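Local coordinates for tail spike protein gp49 (Pseudomonas phage LKA1, PDB 4RU4) that probably cleaves the O-specific polysaccharide of Pseudomonas as a phage tailspike lyase, helping the virus degrade host envelope components during entry, at residues L223-V228 against V246-C251. Sequence-based numbering, arbitrary orientation. Where two conformers were deposited one is given.
Sequences LLVEAV and VYFARC
Glu-226 and Arg-250, borne by neighbouring parallel segments, run side by side in the same direction and close a salt bridge, OE2 to NH2 at 2.9 Å. The N-H points almost straight at the oxygen (171°) and stays in the guanidinium plane, yet it reaches OE2 from above the carboxylate, the two planes being turned 57° apart. A water completes the link, donating to Glu-226 OE2 and accepting from Arg-250 NE. The extended Glu-226 chain, with CG anti to the backbone N, passes alongside the methyl of Ala-249, CG to CB 4.0 Å. On the same face CD1 of Leu-224 rests 3.9 Å from CB of Tyr-247. Consecutive coils of a right-handed parallel beta-helix, as in other pectin lyase-like proteins, pair in this way: strands 223-226 and 247-249 run 11° from parallel, and each side chain lies over its partner on the next coil. On the other face, turned to the interior, Val-225 CB meets Phe-248 CD1 obliquely at 3.9 Å; the phenylalanine ring also meets that of Phe-275. Backbone bonds fix this register, Tyr-247 N to Leu-223 O (2.8 Å) and Ala-249 N to Val-225 O alternating with Val-225 N to Tyr-247 O. Ala-227 N extends the series to Ala-249 O at 2.8 Å, where both chains turn at Ala-227 and Arg-250 with positive phi. Farther out, Arg-250 has a second salt bridge from NH1 to Asp-300, which should help hold the guanidinium, while Glu-302 brings a like charge close to Glu-226 OE2, which Arg-250 probably offsets.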
loop_
_atom_site.group_PDB
_atom_site.type_symbol
_atom_site.label_atom_id
_atom_site.label_comp_id
_atom_site.label_asym_id
_atom_site.label_seq_id
_atom_site.Cartn_x
_atom_site.Cartn_y
_atom_site.Cartn_z
ATOM N N LEU B 223 14.803 20.244 -15.810
ATOM C CA LEU B 223 14.126 21.264 -15.016
ATOM C C LEU B 223 14.795 21.356 -13.649
ATOM O O LEU B 223 15.011 20.322 -12.999
ATOM C CB LEU B 223 12.653 20.898 -14.852
ATOM C CG LEU B 223 11.841 21.602 -13.773
ATOM C CD1 LEU B 223 11.753 23.108 -14.014
ATOM C CD2 LEU B 223 10.460 20.984 -13.748
ATOM N N LEU B 224 15.118 22.581 -13.217
ATOM C CA LEU B 224 15.679 22.826 -11.885
ATOM C C LEU B 224 14.733 23.750 -11.127
ATOM O O LEU B 224 14.407 24.812 -11.623
ATOM C CB LEU B 224 17.029 23.544 -11.987
ATOM C CG LEU B 224 17.575 23.999 -10.630
ATOM C CD1 LEU B 224 17.910 22.816 -9.733
ATOM C CD2 LEU B 224 18.805 24.908 -10.826
ATOM N N VAL B 225 14.314 23.362 -9.928
ATOM C CA VAL B 225 13.509 24.241 -9.079
ATOM C C VAL B 225 14.238 24.238 -7.739
ATOM O O VAL B 225 14.481 23.179 -7.163
ATOM C CB VAL B 225 12.033 23.743 -8.904
ATOM C CG1 VAL B 225 11.266 24.670 -7.963
ATOM C CG2 VAL B 225 11.318 23.607 -10.260
ATOM N N GLU B 226 14.626 25.411 -7.264
ATOM C CA GLU B 226 15.485 25.496 -6.090
ATOM C C GLU B 226 14.898 26.494 -5.072
ATOM O O GLU B 226 14.451 27.574 -5.456
ATOM C CB GLU B 226 16.901 25.918 -6.505
ATOM C CG GLU B 226 17.856 26.151 -5.311
ATOM C CD GLU B 226 19.316 26.311 -5.739
ATOM O OE1 GLU B 226 19.601 26.213 -6.961
ATOM O OE2 GLU B 226 20.170 26.539 -4.842
ATOM N N ALA B 227 14.901 26.117 -3.793
ATOM C CA ALA B 227 14.435 26.987 -2.699
ATOM C C ALA B 227 13.023 27.513 -2.916
ATOM O O ALA B 227 12.775 28.733 -2.823
ATOM C CB ALA B 227 15.438 28.160 -2.446
ATOM N N VAL B 228 12.080 26.599 -3.172
ATOM C CA VAL B 228 10.706 26.998 -3.391
ATOM C C VAL B 228 9.765 26.154 -2.514
ATOM O O VAL B 228 9.991 24.943 -2.335
ATOM C CB VAL B 228 10.322 26.848 -4.885
ATOM C CG1 VAL B 228 8.834 27.127 -5.111
ATOM C CG2 VAL B 228 11.192 27.765 -5.779
ATOM N N VAL B 246 14.996 16.000 -13.795
ATOM C CA VAL B 246 14.327 16.985 -12.941
ATOM C C VAL B 246 15.107 17.035 -11.631
ATOM O O VAL B 246 15.378 15.998 -11.035
ATOM C CB VAL B 246 12.863 16.578 -12.640
ATOM C CG1 VAL B 246 12.184 17.588 -11.729
ATOM C CG2 VAL B 246 12.073 16.463 -13.944
ATOM N N TYR B 247 15.465 18.235 -11.198
ATOM C CA TYR B 247 16.221 18.399 -9.965
ATOM C C TYR B 247 15.489 19.385 -9.082
ATOM O O TYR B 247 15.388 20.554 -9.429
ATOM C CB TYR B 247 17.623 18.926 -10.290
ATOM C CG TYR B 247 18.627 18.933 -9.144
ATOM C CD1 TYR B 247 18.226 18.989 -7.817
ATOM C CD2 TYR B 247 19.984 18.870 -9.407
ATOM C CE1 TYR B 247 19.155 18.993 -6.769
ATOM C CE2 TYR B 247 20.918 18.867 -8.380
ATOM C CZ TYR B 247 20.494 18.933 -7.062
ATOM O OH TYR B 247 21.432 18.936 -6.047
ATOM N N PHE B 248 14.996 18.904 -7.938
ATOM C CA PHE B 248 14.452 19.761 -6.903
ATOM C C PHE B 248 15.539 19.952 -5.837
ATOM O O PHE B 248 16.049 18.967 -5.286
ATOM C CB PHE B 248 13.219 19.129 -6.239
ATOM C CG PHE B 248 12.010 19.019 -7.147
ATOM C CD1 PHE B 248 11.287 20.136 -7.502
ATOM C CD2 PHE B 248 11.578 17.780 -7.586
ATOM C CE1 PHE B 248 10.160 20.045 -8.333
ATOM C CE2 PHE B 248 10.436 17.655 -8.410
ATOM C CZ PHE B 248 9.722 18.791 -8.770
ATOM N N ALA B 249 15.887 21.207 -5.544
ATOM C CA ALA B 249 16.950 21.493 -4.571
ATOM C C ALA B 249 16.360 22.373 -3.474
ATOM O O ALA B 249 15.815 23.438 -3.771
ATOM C CB ALA B 249 18.130 22.200 -5.243
ATOM N N ARG B 250 16.486 21.945 -2.222
ATOM C CA ARG B 250 16.010 22.755 -1.106
ATOM C C ARG B 250 14.553 23.188 -1.266
ATOM O O ARG B 250 14.219 24.345 -1.003
ATOM C CB ARG B 250 16.901 24.003 -0.919
ATOM C CG ARG B 250 18.150 23.742 -0.082
ATOM C CD ARG B 250 19.117 24.918 -0.164
ATOM N NE ARG B 250 19.704 25.013 -1.498
ATOM C CZ ARG B 250 20.711 24.256 -1.911
ATOM N NH1 ARG B 250 21.234 23.349 -1.085
ATOM N NH2 ARG B 250 21.183 24.374 -3.143
ATOM N N CYS B 251 13.693 22.267 -1.706
ATOM C CA CYS B 251 12.280 22.570 -1.835
ATOM C C CYS B 251 11.507 21.912 -0.712
ATOM O O CYS B 251 11.849 20.819 -0.269
ATOM C CB CYS B 251 11.705 22.067 -3.167
ATOM S SG CYS B 251 12.350 22.971 -4.599
HETATM O O HOH W 1 19.277 27.888 -2.452
#